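Local coordinates for probable arabinosyltransferase B (Mycobacterium tuberculosis H37Rv, PDB 7BVF), which polymerises arabinose into the arabinan of mycobacterial cell-wall arabinogalactan as a membrane-bound arabinosyltransferase, at residues I419-L428 / G458-R469. Residues are numbered along the deposited sequence; the frame is centred on the assembly and turned at random.
Sequences IERSMRYSRL and GGRPMLRILVRR
Met423 packs its thioether against Pro461, joining helix 405-425 to the start of helix 460-470. Its CB lies against Ile465 CD1, which also tucks close to Met423 CA. CG then rises between the backbone N and the carbonyl carbon (chi1 61°), directing the thioether at Pro461, whose ring CG is 3.6 Å from Met423 SD. A bend at chi3 brings the methyl CE to 3.5 Å from Pro461 CG and, at 3.7 Å, to Gly458 CA, where Gly458, having no side chain, offers its backbone to the methyl. The second methionine, Met462, is bent at chi2 and chi3; its CE meets Met423 CE and Ile419 CG2, while its SD faces Ser422 OG. Such helix-to-helix packing, here with segment axes crossing at 48°, belongs to the predominantly helical membrane domain of this GT-C glycosyltransferase; a bound cardiolipin touches the neighbouring Arg460.

At Ser426, where the backbone leaves helical geometry with a positive phi, polar groups take over. Arg468 NH1 donates to Ser426 OG at 3.1 Å, nearly straight at 170° and in the guanidinium plane, while that same hydroxyl donates to Tyr425 O. Ser426 O receives two weak, bent bonds from Arg469 NE and NH2, with Ile465 CG2 also packed against it at 3.5 Å. Arg469 NH2 also forms a salt bridge with Asp243; Arg427 NE lies 4.3 Å from Arg469 NH2, and Asp243, which Arg427 also touches, probably offsets the like charges. Within the turn, Ser422 OG donates to Arg427 O at 2.6 Å, and farther along Leu428 CD2 touches Leu466 CD2, the two leucine side chains crossing at about a right angle.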
loop_
_atom_site.group_PDB
_atom_site.type_symbol
_atom_site.label_atom_id
_atom_site.label_comp_id
_atom_site.label_asym_id
_atom_site.label_seq_id
_atom_site.Cartn_x
_atom_site.Cartn_y
_atom_site.Cartn_z
ATOM N N ILE A 419 -26.246 15.638 -29.766
ATOM C CA ILE A 419 -25.650 16.966 -29.877
ATOM C C ILE A 419 -25.005 17.157 -31.245
ATOM O O ILE A 419 -25.174 18.202 -31.892
ATOM C CB ILE A 419 -24.641 17.193 -28.740
ATOM C CG1 ILE A 419 -25.372 17.525 -27.447
ATOM C CG2 ILE A 419 -23.688 18.303 -29.089
ATOM C CD1 ILE A 419 -24.459 17.958 -26.350
ATOM N N GLU A 420 -24.235 16.163 -31.700
ATOM C CA GLU A 420 -23.615 16.259 -33.016
ATOM C C GLU A 420 -24.642 16.243 -34.138
ATOM O O GLU A 420 -24.317 16.632 -35.262
ATOM C CB GLU A 420 -22.613 15.124 -33.213
ATOM C CG GLU A 420 -21.307 15.305 -32.456
ATOM C CD GLU A 420 -20.209 15.921 -33.308
ATOM O OE1 GLU A 420 -19.319 16.589 -32.742
ATOM O OE2 GLU A 420 -20.235 15.740 -34.542
ATOM N N ARG A 421 -25.861 15.788 -33.865
ATOM C CA ARG A 421 -26.945 15.898 -34.832
ATOM C C ARG A 421 -27.639 17.251 -34.754
ATOM O O ARG A 421 -28.068 17.789 -35.779
ATOM C CB ARG A 421 -27.958 14.775 -34.608
ATOM C CG ARG A 421 -29.187 14.857 -35.477
ATOM C CD ARG A 421 -29.872 13.511 -35.551
ATOM N NE ARG A 421 -29.025 12.512 -36.193
ATOM C CZ ARG A 421 -29.043 12.243 -37.494
ATOM N NH1 ARG A 421 -29.869 12.898 -38.297
ATOM N NH2 ARG A 421 -28.236 11.318 -37.992
ATOM N N SER A 422 -27.761 17.808 -33.549
ATOM C CA SER A 422 -28.301 19.152 -33.396
ATOM C C SER A 422 -27.464 20.162 -34.161
ATOM O O SER A 422 -27.996 20.983 -34.913
ATOM C CB SER A 422 -28.365 19.528 -31.918
ATOM O OG SER A 422 -28.815 20.857 -31.754
ATOM N N MET A 423 -26.146 20.115 -33.986
ATOM C CA MET A 423 -25.283 21.065 -34.689
ATOM C C MET A 423 -24.974 20.634 -36.117
ATOM O O MET A 423 -23.823 20.675 -36.554
ATOM C CB MET A 423 -23.998 21.272 -33.893
ATOM C CG MET A 423 -23.172 20.019 -33.689
ATOM S SD MET A 423 -21.590 20.340 -32.899
ATOM C CE MET A 423 -22.124 20.779 -31.252
ATOM N N ARG A 424 -25.996 20.255 -36.879
ATOM C CA ARG A 424 -25.826 19.891 -38.279
ATOM C C ARG A 424 -26.941 20.508 -39.111
ATOM O O ARG A 424 -26.761 20.785 -40.300
ATOM C CB ARG A 424 -25.802 18.373 -38.434
ATOM C CG ARG A 424 -25.597 17.900 -39.853
ATOM C CD ARG A 424 -26.151 16.505 -40.044
ATOM N NE ARG A 424 -25.593 15.572 -39.074
ATOM C CZ ARG A 424 -24.442 14.933 -39.239
ATOM N NH1 ARG A 424 -23.726 15.127 -40.339
ATOM N NH2 ARG A 424 -24.007 14.100 -38.304
ATOM N N TYR A 425 -28.098 20.727 -38.488
ATOM C CA TYR A 425 -29.202 21.447 -39.106
ATOM C C TYR A 425 -29.552 22.716 -38.344
ATOM O O TYR A 425 -30.552 23.365 -38.670
ATOM C CB TYR A 425 -30.442 20.558 -39.215
ATOM C CG TYR A 425 -30.151 19.115 -39.545
ATOM C CD1 TYR A 425 -29.654 18.755 -40.788
ATOM C CD2 TYR A 425 -30.387 18.111 -38.617
ATOM C CE1 TYR A 425 -29.391 17.438 -41.095
ATOM C CE2 TYR A 425 -30.128 16.790 -38.917
ATOM C CZ TYR A 425 -29.629 16.460 -40.157
ATOM O OH TYR A 425 -29.368 15.144 -40.460
ATOM N N SER A 426 -28.757 23.079 -37.337
ATOM C CA SER A 426 -29.005 24.256 -36.504
ATOM C C SER A 426 -30.377 24.185 -35.836
ATOM O O SER A 426 -31.110 25.173 -35.778
ATOM C CB SER A 426 -28.859 25.547 -37.307
ATOM O OG SER A 426 -30.084 25.899 -37.922
ATOM N N ARG A 427 -30.726 23.009 -35.330
ATOM C CA ARG A 427 -31.969 22.799 -34.606
ATOM C C ARG A 427 -31.698 22.721 -33.109
ATOM O O ARG A 427 -30.575 22.470 -32.671
ATOM C CB ARG A 427 -32.663 21.525 -35.083
ATOM C CG ARG A 427 -33.088 21.568 -36.533
ATOM C CD ARG A 427 -34.306 22.445 -36.712
ATOM N NE ARG A 427 -34.784 22.465 -38.090
ATOM C CZ ARG A 427 -35.492 21.490 -38.651
ATOM N NH1 ARG A 427 -35.886 21.599 -39.909
ATOM N NH2 ARG A 427 -35.803 20.406 -37.956
ATOM N N LEU A 428 -32.750 22.936 -32.324
ATOM C CA LEU A 428 -32.633 22.964 -30.874
ATOM C C LEU A 428 -33.351 21.814 -30.185
ATOM O O LEU A 428 -33.245 21.685 -28.962
ATOM C CB LEU A 428 -33.165 24.293 -30.327
ATOM C CG LEU A 428 -32.172 25.452 -30.252
ATOM C CD1 LEU A 428 -32.827 26.654 -29.606
ATOM C CD2 LEU A 428 -30.921 25.050 -29.494
ATOM N N GLY A 458 -19.549 19.652 -27.072
ATOM C CA GLY A 458 -20.279 20.411 -28.064
ATOM C C GLY A 458 -20.955 21.617 -27.451
ATOM O O GLY A 458 -22.182 21.651 -27.321
ATOM N N GLY A 459 -20.162 22.608 -27.054
ATOM C CA GLY A 459 -20.701 23.783 -26.401
ATOM C C GLY A 459 -20.487 25.068 -27.172
ATOM O O GLY A 459 -21.307 25.984 -27.091
ATOM N N ARG A 460 -19.396 25.151 -27.926
ATOM C CA ARG A 460 -19.113 26.365 -28.679
ATOM C C ARG A 460 -19.932 26.440 -29.966
ATOM O O ARG A 460 -20.518 27.494 -30.242
ATOM C CB ARG A 460 -17.620 26.485 -28.987
ATOM C CG ARG A 460 -17.241 27.793 -29.645
ATOM C CD ARG A 460 -15.860 27.713 -30.258
ATOM N NE ARG A 460 -15.414 29.004 -30.767
ATOM C CZ ARG A 460 -14.377 29.166 -31.581
ATOM N NH1 ARG A 460 -13.677 28.114 -31.981
ATOM N NH2 ARG A 460 -14.042 30.379 -31.995
ATOM N N PRO A 461 -20.010 25.386 -30.786
ATOM C CA PRO A 461 -20.897 25.449 -31.956
ATOM C C PRO A 461 -22.368 25.252 -31.629
ATOM O O PRO A 461 -23.186 25.204 -32.553
ATOM C CB PRO A 461 -20.371 24.320 -32.850
ATOM C CG PRO A 461 -19.787 23.357 -31.922
ATOM C CD PRO A 461 -19.218 24.141 -30.783
ATOM N N MET A 462 -22.724 25.133 -30.351
ATOM C CA MET A 462 -24.119 25.164 -29.929
ATOM C C MET A 462 -24.560 26.563 -29.529
ATOM O O MET A 462 -25.745 26.899 -29.655
ATOM C CB MET A 462 -24.338 24.200 -28.760
ATOM C CG MET A 462 -25.793 23.917 -28.450
ATOM S SD MET A 462 -26.574 22.903 -29.717
ATOM C CE MET A 462 -25.464 21.505 -29.745
ATOM N N LEU A 463 -23.629 27.385 -29.046
ATOM C CA LEU A 463 -23.937 28.792 -28.833
ATOM C C LEU A 463 -24.216 29.500 -30.148
ATOM O O LEU A 463 -25.017 30.437 -30.182
ATOM C CB LEU A 463 -22.795 29.482 -28.090
ATOM C CG LEU A 463 -22.972 29.638 -26.581
ATOM C CD1 LEU A 463 -24.135 30.566 -26.293
ATOM C CD2 LEU A 463 -23.186 28.295 -25.911
ATOM N N ARG A 464 -23.582 29.066 -31.237
ATOM C CA ARG A 464 -23.884 29.642 -32.541
ATOM C C ARG A 464 -25.313 29.352 -32.976
ATOM O O ARG A 464 -25.840 30.056 -33.841
ATOM C CB ARG A 464 -22.908 29.116 -33.589
ATOM C CG ARG A 464 -21.451 29.384 -33.274
ATOM C CD ARG A 464 -20.617 29.397 -34.542
ATOM N NE ARG A 464 -19.190 29.508 -34.261
ATOM C CZ ARG A 464 -18.327 28.506 -34.384
ATOM N NH1 ARG A 464 -17.044 28.693 -34.109
ATOM N NH2 ARG A 464 -18.747 27.315 -34.787
ATOM N N ILE A 465 -25.946 28.333 -32.404
ATOM C CA ILE A 465 -27.344 28.038 -32.695
ATOM C C ILE A 465 -28.269 28.759 -31.729
ATOM O O ILE A 465 -29.279 29.340 -32.135
ATOM C CB ILE A 465 -27.581 26.516 -32.662
ATOM C CG1 ILE A 465 -26.543 25.796 -33.519
ATOM C CG2 ILE A 465 -28.978 26.191 -33.140
ATOM C CD1 ILE A 465 -26.625 24.300 -33.424
ATOM N N LEU A 466 -27.936 28.725 -30.436
ATOM C CA LEU A 466 -28.723 29.469 -29.456
ATOM C C LEU A 466 -28.798 30.948 -29.808
ATOM O O LEU A 466 -29.876 31.547 -29.763
ATOM C CB LEU A 466 -28.145 29.293 -28.054
ATOM C CG LEU A 466 -28.336 27.947 -27.362
ATOM C CD1 LEU A 466 -27.530 27.901 -26.083
ATOM C CD2 LEU A 466 -29.803 27.736 -27.062
ATOM N N VAL A 467 -27.668 31.550 -30.182
ATOM C CA VAL A 467 -27.640 32.980 -30.462
ATOM C C VAL A 467 -28.437 33.297 -31.718
ATOM O O VAL A 467 -29.250 34.226 -31.737
ATOM C CB VAL A 467 -26.188 33.470 -30.581
ATOM C CG1 VAL A 467 -26.139 34.803 -31.293
ATOM C CG2 VAL A 467 -25.552 33.569 -29.209
ATOM N N ARG A 468 -28.221 32.532 -32.783
ATOM C CA ARG A 468 -28.889 32.823 -34.044
ATOM C C ARG A 468 -30.361 32.435 -34.042
ATOM O O ARG A 468 -31.089 32.851 -34.947
ATOM C CB ARG A 468 -28.160 32.131 -35.197
ATOM C CG ARG A 468 -28.695 30.765 -35.573
ATOM C CD ARG A 468 -27.726 30.049 -36.499
ATOM N NE ARG A 468 -28.406 29.123 -37.397
ATOM C CZ ARG A 468 -28.730 29.409 -38.654
ATOM N NH1 ARG A 468 -29.349 28.507 -39.403
ATOM N NH2 ARG A 468 -28.435 30.598 -39.161
ATOM N N ARG A 469 -30.819 31.660 -33.057
ATOM C CA ARG A 469 -32.248 31.438 -32.880
ATOM C C ARG A 469 -32.873 32.404 -31.885
ATOM O O ARG A 469 -34.087 32.625 -31.936
ATOM C CB ARG A 469 -32.514 30.001 -32.426
ATOM C CG ARG A 469 -32.278 28.966 -33.506
ATOM C CD ARG A 469 -33.355 27.897 -33.484
ATOM N NE ARG A 469 -33.285 27.021 -34.648
ATOM C CZ ARG A 469 -33.832 27.300 -35.824
ATOM N NH1 ARG A 469 -34.492 28.436 -35.995
ATOM N NH2 ARG A 469 -33.720 26.447 -36.830
#